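Local structure of FeeM (2G0B) at residues E38-F43 and K163-V168; I64-D69 and T134-L139; G73-S78 and E96-A101. The protein catalyses the N-acylation of an amino acid, probably taking long-chain acyl groups from an acyl carrier protein to make products such as N-dodecanoyl-L-tyrosine. All blocks are in the same frame, centred on the assembly; numbering follows the deposited sequence.

Contact 1. Residues E38-F43 and K163-V168; sequences ESFATF and KHYGTV. With NLT (N-dodecanoyl-L-tyrosine), chain I.
Ser-39 on helix 38-44 faces Thr-167 just past the end of strand 157-165 with their CA atoms 8.2 Å apart, a spacing bridged by side chains. Phe-40 carries most of the contact. Its CG stands opposite its own carbonyl carbon (chi1 -86°), which swings the ring out from the helix toward 163-168. There Phe-40 CE1 meets Thr-167 CG2 at 3.6 Å, while Phe-40 CZ lies 3.7 Å from Tyr-165 OH; both partners approach the ring at a slant. Val-168 places CG2 at the ring edge, 4.2 Å from Phe-40 CE1. The Thr-167 methyl CG2 also touches Ser-39 OG, so this one branch spans the gap to two successive helix residues.

Tyr-165 and Val-168 belong to the pocket of the bound N-dodecanoyl-L-tyrosine, and Phe-40 borders its carboxylate. Carboxylate atom O2 of the ligand lies over one face of the Phe-40 ring. Tyr-165, reaching in from the direction opposite to Phe-40, has ligand atom CD1 at its edge, 3.9 Å from Tyr-165 CD2. Val-168 flanks the tyrosyl ring more closely, with its CG1 3.5 Å from ligand CE2. Tyr-165 and Val-168 thus border the tyrosyl ring of the product, with the Tyr-165 hydroxyl directed to the Pro-75 carbonyl in a weak hydrogen bond. Phe-40 also packs on Val-98 and Gln-99 of strand 94-102, while Tyr-165 rests on Ser-78 and Ile-79 at the start of helix 77-89, so the contact joins helix 38-44, the central sheet and that second helix.

Contact 2. Residues I64-D69 and T134-L139; sequences ISIIND and THIDYL
With chi1 of 164° Ile-66 directs CG1 away from its backbone N, and with chi1 of -76° Ile-136 sets CG1 opposite its carbonyl carbon; the two delta methyls then meet tip to tip, CD1 to CD1, at 4.1 Å. In this acetyltransferase-type fold, strands 59-68 and 138-143 lie on either side of strand 94-102, and the contact reaches past that central strand. Residues 134-137 belong to the connection from helix 121-133 into strand 138-143, the closing part of a beta-alpha-beta crossover. His-135, with positive phi, breaks the helical path and lets the chain turn back so that Ile-136 faces the sheet. Leu-139 meets the same Ile-66 methyl at about a right angle, its CD1 3.8 Å from Ile-66 CD1, which makes that methyl the shared point of a small aliphatic cluster beside Tyr-130 of the helix.

Asn-68 continues the contact at the strand end. Its amide has a polar partner in helix 121-133, since OD1 is hydrogen-bonded to the Tyr-130 hydroxyl; toward 134-139 it makes van der Waals contacts. Asn-68 OD1 lies 4.1 Å from the Thr-134 methyl CG2, and Asn-68 ND2 sits 3.8 Å from Ile-136 CD1.

Contact 3. Residues G73-S78 and E96-A101; sequences GLPMDS and EVVQFA. With NLT (N-dodecanoyl-L-tyrosine), chain I.
A type I turn, Leu-74 to Asp-77, leads into helix 77-89 and presents its backbone to strand 94-102, the central strand of this acetyltransferase-type fold and one wall of the product site. Glu-96 makes the link. Its chain starts with CG opposite the backbone N (chi1 162°) and stays extended, so the carboxylate arrives at the turn. There Glu-96 OE2 accepts from Met-76 N at 2.8 Å through its syn lone pair, a somewhat bent bond with an angle of 143° at the hydrogen. The other oxygen, OE1, is hydrogen-bonded to Ser-142 OG, so the two bonds together fix the rotation of this buried carboxylate.

Carbon atoms close around it. Pro-75 CD lies 3.3 Å from Glu-96 OE2, Met-76 CG lies alongside both oxygens, and Leu-74 slides past the aliphatic part, its CD1 4.1 Å from Glu-96 CB. The turn itself is closed by Asp-77 N bonding to Leu-74 O at 2.9 Å.

Farther along the strand, Gln-99 adopts a left-handed backbone conformation, consistent with the beta bulge found in this strand of the acetyltransferase superfamily. Successive N-H groups thereby turn to the product: Gln-99 N binds carboxylate atom O of the ligand at 3.1 Å and 164°, and Phe-100 N reaches its amide oxygen OL in a weak bond. Val-97 CG1 lies against the acyl chain, 3.7 Å from ligand C5. Strand 59-68 pairs with 94-102 on one side and strand 138-143 on the other, while Gln-99 and Ala-101 pack on helix 15-31.

Overall arrangement
All three contacts are largely buried and reach the same sheet, but their chemistry differs. Contact 3 lies nearest the chain centre and alone has a hydrogen bond between its segments; contacts 1 and 2 are held by side-chain packing. Contacts 1 and 3, with centres about 8 Å apart, both touch the product: contact 1 borders its tyrosyl head, while contact 3 supplies backbone donors and packs Val-97 against the acyl chain. In contact 2 Ile-64 touches the product too, although the residues meeting across that contact do not carry the site. Contact 1, about 18 Å from contact 2 between centres, lies farthest from the chain centre; Phe-43 packing on Ile-67 still joins the two.

Contact 1. Residues E38-F43 and K163-V168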
loop_
_atom_site.group_PDB
_atom_site.type_symbol
_atom_site.label_atom_id
_atom_site.label_comp_id
_atom_site.label_asym_id
_atom_site.label_seq_id
_atom_site.Cartn_x
_atom_site.Cartn_y
_atom_site.Cartn_z
ATOM N N GLU A 38 -11.159 7.545 10.400
ATOM C CA GLU A 38 -10.742 8.882 9.958
ATOM C C GLU A 38 -9.241 9.147 10.145
ATOM O O GLU A 38 -8.718 10.150 9.647
ATOM C CB GLU A 38 -11.575 9.963 10.644
ATOM C CG GLU A 38 -12.818 10.370 9.854
ATOM C CD GLU A 38 -13.688 11.397 10.587
ATOM O OE1 GLU A 38 -13.760 11.349 11.845
ATOM O OE2 GLU A 38 -14.310 12.249 9.900
ATOM N N SER A 39 -8.555 8.232 10.836
ATOM C CA SER A 39 -7.115 8.337 11.067
ATOM C C SER A 39 -6.309 8.207 9.775
ATOM O O SER A 39 -5.262 8.841 9.627
ATOM C CB SER A 39 -6.661 7.276 12.057
ATOM O OG SER A 39 -6.882 5.981 11.535
ATOM N N PHE A 40 -6.800 7.379 8.848
ATOM C CA PHE A 40 -6.110 7.133 7.587
ATOM C C PHE A 40 -6.127 8.370 6.703
ATOM O O PHE A 40 -5.128 8.696 6.072
ATOM C CB PHE A 40 -6.742 5.960 6.849
ATOM C CG PHE A 40 -6.197 4.622 7.250
ATOM C CD1 PHE A 40 -7.030 3.661 7.808
ATOM C CD2 PHE A 40 -4.856 4.306 7.040
ATOM C CE1 PHE A 40 -6.535 2.411 8.161
ATOM C CE2 PHE A 40 -4.355 3.062 7.402
ATOM C CZ PHE A 40 -5.196 2.113 7.963
ATOM N N ALA A 41 -7.267 9.057 6.672
ATOM C CA ALA A 41 -7.403 10.296 5.922
ATOM C C ALA A 41 -6.491 11.389 6.492
ATOM O O ALA A 41 -5.894 12.152 5.741
ATOM C CB ALA A 41 -8.854 10.752 5.915
ATOM N N THR A 42 -6.376 11.430 7.827
ATOM C CA THR A 42 -5.496 12.378 8.528
ATOM C C THR A 42 -4.053 12.230 8.087
ATOM O O THR A 42 -3.413 13.213 7.682
ATOM C CB THR A 42 -5.583 12.180 10.048
ATOM O OG1 THR A 42 -6.922 12.419 10.484
ATOM C CG2 THR A 42 -4.779 13.258 10.775
ATOM N N PHE A 43 -3.553 10.995 8.151
ATOM C CA PHE A 43 -2.195 10.682 7.751
ATOM C C PHE A 43 -1.937 11.154 6.337
ATOM O O PHE A 43 -0.910 11.776 6.074
ATOM C CB PHE A 43 -1.957 9.190 7.836
ATOM C CG PHE A 43 -1.348 8.740 9.125
ATOM C CD1 PHE A 43 -2.091 7.992 10.035
ATOM C CD2 PHE A 43 -0.013 9.016 9.421
ATOM C CE1 PHE A 43 -1.520 7.544 11.233
ATOM C CE2 PHE A 43 0.568 8.572 10.629
ATOM C CZ PHE A 43 -0.188 7.837 11.526
ATOM N N LYS A 163 -2.946 -10.609 13.973
ATOM C CA LYS A 163 -3.607 -9.917 15.070
ATOM C C LYS A 163 -4.912 -9.319 14.588
ATOM O O LYS A 163 -5.246 -9.422 13.429
ATOM C CB LYS A 163 -2.699 -8.816 15.634
ATOM C CG LYS A 163 -1.461 -9.332 16.307
ATOM C CD LYS A 163 -0.604 -8.211 16.847
ATOM C CE LYS A 163 0.821 -8.697 17.137
ATOM N NZ LYS A 163 1.630 -7.667 17.854
ATOM N N HIS A 164 -5.661 -8.716 15.494
ATOM C CA HIS A 164 -6.845 -7.984 15.115
ATOM C C HIS A 164 -6.476 -6.518 14.973
ATOM O O HIS A 164 -6.008 -5.892 15.924
ATOM C CB HIS A 164 -7.949 -8.155 16.158
ATOM C CG HIS A 164 -9.101 -7.222 15.969
ATOM N ND1 HIS A 164 -10.081 -7.434 15.027
ATOM C CD2 HIS A 164 -9.415 -6.057 16.581
ATOM C CE1 HIS A 164 -10.960 -6.450 15.078
ATOM N NE2 HIS A 164 -10.576 -5.599 16.010
ATOM N N TYR A 165 -6.672 -5.983 13.774
ATOM C CA TYR A 165 -6.404 -4.580 13.498
ATOM C C TYR A 165 -7.668 -3.794 13.812
ATOM O O TYR A 165 -8.614 -3.799 13.030
ATOM C CB TYR A 165 -5.997 -4.411 12.031
ATOM C CG TYR A 165 -5.276 -3.114 11.675
ATOM C CD1 TYR A 165 -4.932 -2.175 12.651
ATOM C CD2 TYR A 165 -4.936 -2.832 10.341
ATOM C CE1 TYR A 165 -4.263 -0.996 12.311
ATOM C CE2 TYR A 165 -4.276 -1.659 9.996
ATOM C CZ TYR A 165 -3.948 -0.746 10.979
ATOM O OH TYR A 165 -3.299 0.408 10.634
ATOM N N GLY A 166 -7.680 -3.140 14.978
ATOM C CA GLY A 166 -8.850 -2.422 15.473
ATOM C C GLY A 166 -9.332 -1.312 14.557
ATOM O O GLY A 166 -10.544 -1.135 14.374
ATOM N N THR A 167 -8.377 -0.577 13.977
ATOM C CA THR A 167 -8.647 0.486 13.009
ATOM C C THR A 167 -9.596 0.019 11.906
ATOM O O THR A 167 -10.569 0.708 11.568
ATOM C CB THR A 167 -7.323 0.956 12.369
ATOM O OG1 THR A 167 -6.379 1.267 13.395
ATOM C CG2 THR A 167 -7.503 2.270 11.661
ATOM N N VAL A 168 -9.329 -1.172 11.383
ATOM C CA VAL A 168 -10.068 -1.706 10.256
ATOM C C VAL A 168 -11.160 -2.711 10.675
ATOM O O VAL A 168 -12.059 -3.020 9.882
ATOM C CB VAL A 168 -9.100 -2.356 9.249
ATOM C CG1 VAL A 168 -9.800 -2.696 8.012
ATOM C CG2 VAL A 168 -7.975 -1.407 8.924
HETATM N N NLT I . -3.727 -2.501 4.007
HETATM C C1 NLT I . -3.408 -2.390 2.712
HETATM O OL NLT I . -4.005 -1.664 1.925
HETATM C C2 NLT I . -2.247 -3.252 2.240
HETATM C C3 NLT I . -1.276 -2.494 1.326
HETATM C C4 NLT I . -0.466 -3.453 0.437
HETATM C C5 NLT I . 0.483 -2.691 -0.494
HETATM C C6 NLT I . 1.544 -3.589 -1.128
HETATM C C7 NLT I . 2.679 -2.772 -1.749
HETATM C C8 NLT I . 3.465 -3.597 -2.761
HETATM C C9 NLT I . 4.657 -2.837 -3.361
HETATM C C10 NLT I . 5.836 -3.800 -3.491
HETATM C C11 NLT I . 7.136 -3.148 -3.963
HETATM C C12 NLT I . 8.152 -4.229 -4.336
HETATM C CA NLT I . -4.875 -1.851 4.642
HETATM C CB NLT I . -4.948 -2.238 6.115
HETATM C CG NLT I . -5.741 -3.512 6.316
HETATM C CD2 NLT I . -7.067 -3.587 5.914
HETATM C CE2 NLT I . -7.784 -4.755 6.100
HETATM C CZ NLT I . -7.183 -5.841 6.704
HETATM C CE1 NLT I . -5.855 -5.774 7.104
HETATM C CD1 NLT I . -5.133 -4.608 6.913
HETATM O OH NLT I . -7.874 -6.957 6.884
HETATM C C NLT I . -4.789 -0.354 4.591
HETATM O O NLT I . -3.664 0.176 4.716
HETATM O O2 NLT I . -5.841 0.316 4.429
#

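Contact 2. Residues I64-D69 and T134-L139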
loop_
_atom_site.group_PDB
_atom_site.type_symbol
_atom_site.label_atom_id
_atom_site.label_comp_id
_atom_site.label_asym_id
_atom_site.label_seq_id
_atom_site.Cartn_x
_atom_site.Cartn_y
_atom_site.Cartn_z
ATOM N N ILE A 64 -3.163 3.911 -4.320
ATOM C CA ILE A 64 -2.258 3.415 -3.280
ATOM C C ILE A 64 -1.492 4.589 -2.687
ATOM O O ILE A 64 -1.138 5.523 -3.394
ATOM C CB ILE A 64 -1.282 2.300 -3.842
ATOM C CG1 ILE A 64 -0.680 1.476 -2.706
ATOM C CG2 ILE A 64 -0.180 2.896 -4.722
ATOM C CD1 ILE A 64 -0.183 0.109 -3.132
ATOM N N SER A 65 -1.292 4.572 -1.382
ATOM C CA SER A 65 -0.515 5.621 -0.735
ATOM C C SER A 65 0.677 5.067 0.038
ATOM O O SER A 65 0.769 3.871 0.291
ATOM C CB SER A 65 -1.393 6.470 0.186
ATOM O OG SER A 65 -2.538 6.957 -0.485
ATOM N N ILE A 66 1.591 5.953 0.394
ATOM C CA ILE A 66 2.749 5.593 1.192
ATOM C C ILE A 66 2.990 6.673 2.252
ATOM O O ILE A 66 2.980 7.860 1.939
ATOM C CB ILE A 66 4.002 5.378 0.278
ATOM C CG1 ILE A 66 5.288 5.380 1.099
ATOM C CG2 ILE A 66 4.075 6.418 -0.827
ATOM C CD1 ILE A 66 6.343 4.440 0.556
ATOM N N ILE A 67 3.138 6.256 3.511
ATOM C CA ILE A 67 3.379 7.193 4.609
ATOM C C ILE A 67 4.787 7.036 5.161
ATOM O O ILE A 67 5.179 5.951 5.573
ATOM C CB ILE A 67 2.351 6.986 5.727
ATOM C CG1 ILE A 67 0.942 6.889 5.138
ATOM C CG2 ILE A 67 2.450 8.115 6.776
ATOM C CD1 ILE A 67 -0.112 6.529 6.145
ATOM N N ASN A 68 5.546 8.123 5.169
ATOM C CA ASN A 68 6.910 8.091 5.668
ATOM C C ASN A 68 6.976 8.233 7.177
ATOM O O ASN A 68 6.221 9.008 7.769
ATOM C CB ASN A 68 7.750 9.170 4.996
ATOM C CG ASN A 68 8.424 8.674 3.752
ATOM O OD1 ASN A 68 8.219 9.210 2.663
ATOM N ND2 ASN A 68 9.223 7.627 3.894
ATOM N N ASP A 69 7.871 7.468 7.798
ATOM C CA ASP A 69 8.056 7.516 9.242
ATOM C C ASP A 69 8.504 8.908 9.698
ATOM O O ASP A 69 9.646 9.310 9.486
ATOM C CB ASP A 69 9.061 6.455 9.692
ATOM C CG ASP A 69 8.909 6.082 11.159
ATOM O OD1 ASP A 69 7.999 6.621 11.843
ATOM O OD2 ASP A 69 9.660 5.251 11.719
ATOM N N THR A 134 13.678 7.838 -2.340
ATOM C CA THR A 134 13.635 8.347 -0.959
ATOM C C THR A 134 14.711 7.683 -0.065
ATOM O O THR A 134 14.941 8.115 1.069
ATOM C CB THR A 134 12.204 8.117 -0.348
ATOM O OG1 THR A 134 11.213 8.503 -1.298
ATOM C CG2 THR A 134 11.919 9.060 0.805
ATOM N N HIS A 135 15.370 6.652 -0.601
ATOM C CA HIS A 135 16.374 5.856 0.122
ATOM C C HIS A 135 15.790 5.179 1.349
ATOM O O HIS A 135 16.424 5.117 2.400
ATOM C CB HIS A 135 17.615 6.686 0.473
ATOM C CG HIS A 135 18.252 7.351 -0.707
ATOM N ND1 HIS A 135 18.550 6.675 -1.872
ATOM C CD2 HIS A 135 18.654 8.629 -0.900
ATOM C CE1 HIS A 135 19.105 7.510 -2.733
ATOM N NE2 HIS A 135 19.183 8.702 -2.167
ATOM N N ILE A 136 14.567 4.674 1.196
ATOM C CA ILE A 136 13.869 3.951 2.254
ATOM C C ILE A 136 14.548 2.603 2.486
ATOM O O ILE A 136 14.971 1.943 1.533
ATOM C CB ILE A 136 12.364 3.770 1.863
ATOM C CG1 ILE A 136 11.601 5.084 2.056
ATOM C CG2 ILE A 136 11.702 2.642 2.661
ATOM C CD1 ILE A 136 10.332 5.185 1.248
ATOM N N ASP A 137 14.693 2.223 3.750
ATOM C CA ASP A 137 15.264 0.922 4.095
ATOM C C ASP A 137 14.207 -0.193 4.093
ATOM O O ASP A 137 14.323 -1.162 3.341
ATOM C CB ASP A 137 15.976 0.981 5.453
ATOM C CG ASP A 137 17.234 1.818 5.412
ATOM O OD1 ASP A 137 18.099 1.560 4.543
ATOM O OD2 ASP A 137 17.448 2.759 6.207
ATOM N N TYR A 138 13.182 -0.049 4.931
ATOM C CA TYR A 138 12.132 -1.061 5.028
ATOM C C TYR A 138 10.757 -0.555 4.622
ATOM O O TYR A 138 10.263 0.443 5.152
ATOM C CB TYR A 138 12.090 -1.666 6.426
ATOM C CG TYR A 138 13.232 -2.614 6.693
ATOM C CD1 TYR A 138 14.355 -2.205 7.405
ATOM C CD2 TYR A 138 13.195 -3.918 6.222
ATOM C CE1 TYR A 138 15.409 -3.082 7.640
ATOM C CE2 TYR A 138 14.237 -4.797 6.455
ATOM C CZ TYR A 138 15.334 -4.381 7.161
ATOM O OH TYR A 138 16.358 -5.264 7.384
ATOM N N LEU A 139 10.155 -1.250 3.663
ATOM C CA LEU A 139 8.805 -0.967 3.216
ATOM C C LEU A 139 7.842 -1.900 3.944
ATOM O O LEU A 139 7.846 -3.093 3.714
ATOM C CB LEU A 139 8.718 -1.193 1.712
ATOM C CG LEU A 139 7.898 -0.248 0.852
ATOM C CD1 LEU A 139 8.039 1.176 1.305
ATOM C CD2 LEU A 139 8.347 -0.379 -0.570
#

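Contact 3. Residues G73-S78 and E96-A101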
loop_
_atom_site.group_PDB
_atom_site.type_symbol
_atom_site.label_atom_id
_atom_site.label_comp_id
_atom_site.label_asym_id
_atom_site.label_seq_id
_atom_site.Cartn_x
_atom_site.Cartn_y
_atom_site.Cartn_z
ATOM N N GLY A 73 4.500 8.951 13.371
ATOM C CA GLY A 73 4.628 7.503 13.325
ATOM C C GLY A 73 4.032 6.880 12.078
ATOM O O GLY A 73 3.991 7.508 11.013
ATOM N N LEU A 74 3.589 5.631 12.210
ATOM C CA LEU A 74 2.906 4.915 11.131
ATOM C C LEU A 74 1.582 4.352 11.673
ATOM O O LEU A 74 1.475 4.105 12.878
ATOM C CB LEU A 74 3.797 3.782 10.611
ATOM C CG LEU A 74 5.176 4.158 10.040
ATOM C CD1 LEU A 74 5.943 2.928 9.637
ATOM C CD2 LEU A 74 5.055 5.100 8.865
ATOM N N PRO A 75 0.557 4.192 10.817
ATOM C CA PRO A 75 -0.713 3.569 11.245
ATOM C C PRO A 75 -0.513 2.195 11.869
ATOM O O PRO A 75 -1.288 1.821 12.744
ATOM C CB PRO A 75 -1.493 3.443 9.951
ATOM C CG PRO A 75 -0.989 4.518 9.122
ATOM C CD PRO A 75 0.482 4.667 9.427
ATOM N N MET A 76 0.539 1.487 11.440
ATOM C CA MET A 76 0.947 0.199 12.014
ATOM C C MET A 76 1.155 0.235 13.525
ATOM O O MET A 76 0.957 -0.774 14.197
ATOM C CB MET A 76 2.253 -0.252 11.386
ATOM C CG MET A 76 2.115 -1.313 10.355
ATOM S SD MET A 76 3.653 -1.524 9.517
ATOM C CE MET A 76 3.836 -3.194 9.637
ATOM N N ASP A 77 1.567 1.398 14.045
ATOM C CA ASP A 77 1.963 1.554 15.453
ATOM C C ASP A 77 0.923 1.091 16.475
ATOM O O ASP A 77 1.280 0.639 17.562
ATOM C CB ASP A 77 2.357 3.007 15.746
ATOM C CG ASP A 77 3.645 3.418 15.057
ATOM O OD1 ASP A 77 4.186 2.616 14.268
ATOM O OD2 ASP A 77 4.191 4.531 15.247
ATOM N N SER A 78 -0.358 1.198 16.123
ATOM C CA SER A 78 -1.432 0.800 17.032
ATOM C C SER A 78 -1.438 -0.713 17.287
ATOM O O SER A 78 -1.960 -1.174 18.299
ATOM C CB SER A 78 -2.797 1.277 16.513
ATOM O OG SER A 78 -3.193 0.554 15.364
ATOM N N GLU A 96 5.281 2.971 5.460
ATOM C CA GLU A 96 4.203 2.012 5.366
ATOM C C GLU A 96 3.387 2.283 4.121
ATOM O O GLU A 96 2.981 3.421 3.873
ATOM C CB GLU A 96 3.326 2.052 6.620
ATOM C CG GLU A 96 1.966 1.405 6.428
ATOM C CD GLU A 96 1.303 0.943 7.724
ATOM O OE1 GLU A 96 0.521 -0.042 7.665
ATOM O OE2 GLU A 96 1.528 1.567 8.790
ATOM N N VAL A 97 3.195 1.247 3.308
ATOM C CA VAL A 97 2.330 1.340 2.141
ATOM C C VAL A 97 0.904 1.059 2.583
ATOM O O VAL A 97 0.611 0.009 3.175
ATOM C CB VAL A 97 2.747 0.367 1.031
ATOM C CG1 VAL A 97 2.028 0.696 -0.231
ATOM C CG2 VAL A 97 4.235 0.434 0.803
ATOM N N VAL A 98 0.012 1.983 2.259
ATOM C CA VAL A 98 -1.275 2.051 2.910
ATOM C C VAL A 98 -2.410 2.469 1.918
ATOM O O VAL A 98 -2.128 3.000 0.836
ATOM C CB VAL A 98 -1.139 3.016 4.118
ATOM C CG1 VAL A 98 -1.920 4.299 3.923
ATOM C CG2 VAL A 98 -1.482 2.334 5.387
ATOM N N GLN A 99 -3.669 2.173 2.287
ATOM C CA GLN A 99 -4.873 2.574 1.516
ATOM C C GLN A 99 -4.859 2.121 0.046
ATOM O O GLN A 99 -5.219 2.879 -0.864
ATOM C CB GLN A 99 -5.152 4.090 1.623
ATOM C CG GLN A 99 -5.387 4.610 3.037
ATOM C CD GLN A 99 -6.844 4.509 3.498
ATOM O OE1 GLN A 99 -7.235 3.530 4.146
ATOM N NE2 GLN A 99 -7.629 5.537 3.206
ATOM N N PHE A 100 -4.417 0.887 -0.170
ATOM C CA PHE A 100 -4.449 0.272 -1.480
ATOM C C PHE A 100 -5.867 -0.225 -1.759
ATOM O O PHE A 100 -6.430 -1.004 -0.981
ATOM C CB PHE A 100 -3.445 -0.879 -1.541
ATOM C CG PHE A 100 -3.554 -1.722 -2.779
ATOM C CD1 PHE A 100 -3.595 -1.143 -4.032
ATOM C CD2 PHE A 100 -3.587 -3.098 -2.686
ATOM C CE1 PHE A 100 -3.696 -1.913 -5.154
ATOM C CE2 PHE A 100 -3.684 -3.880 -3.814
ATOM C CZ PHE A 100 -3.737 -3.288 -5.047
ATOM N N ALA A 101 -6.443 0.250 -2.859
ATOM C CA ALA A 101 -7.806 -0.097 -3.229
ATOM C C ALA A 101 -7.998 0.021 -4.718
ATOM O O ALA A 101 -7.421 0.894 -5.349
ATOM C CB ALA A 101 -8.812 0.795 -2.490
HETATM N N NLT I . -3.727 -2.501 4.007
HETATM C C1 NLT I . -3.408 -2.390 2.712
HETATM O OL NLT I . -4.005 -1.664 1.925
HETATM C C2 NLT I . -2.247 -3.252 2.240
HETATM C C3 NLT I . -1.276 -2.494 1.326
HETATM C C4 NLT I . -0.466 -3.453 0.437
HETATM C C5 NLT I . 0.483 -2.691 -0.494
HETATM C C6 NLT I . 1.544 -3.589 -1.128
HETATM C C7 NLT I . 2.679 -2.772 -1.749
HETATM C C8 NLT I . 3.465 -3.597 -2.761
HETATM C C9 NLT I . 4.657 -2.837 -3.361
HETATM C C10 NLT I . 5.836 -3.800 -3.491
HETATM C C11 NLT I . 7.136 -3.148 -3.963
HETATM C C12 NLT I . 8.152 -4.229 -4.336
HETATM C CA NLT I . -4.875 -1.851 4.642
HETATM C CB NLT I . -4.948 -2.238 6.115
HETATM C CG NLT I . -5.741 -3.512 6.316
HETATM C CD2 NLT I . -7.067 -3.587 5.914
HETATM C CE2 NLT I . -7.784 -4.755 6.100
HETATM C CZ NLT I . -7.183 -5.841 6.704
HETATM C CE1 NLT I . -5.855 -5.774 7.104
HETATM C CD1 NLT I . -5.133 -4.608 6.913
HETATM O OH NLT I . -7.874 -6.957 6.884
HETATM C C NLT I . -4.789 -0.354 4.591
HETATM O O NLT I . -3.664 0.176 4.716
HETATM O O2 NLT I . -5.841 0.316 4.429
#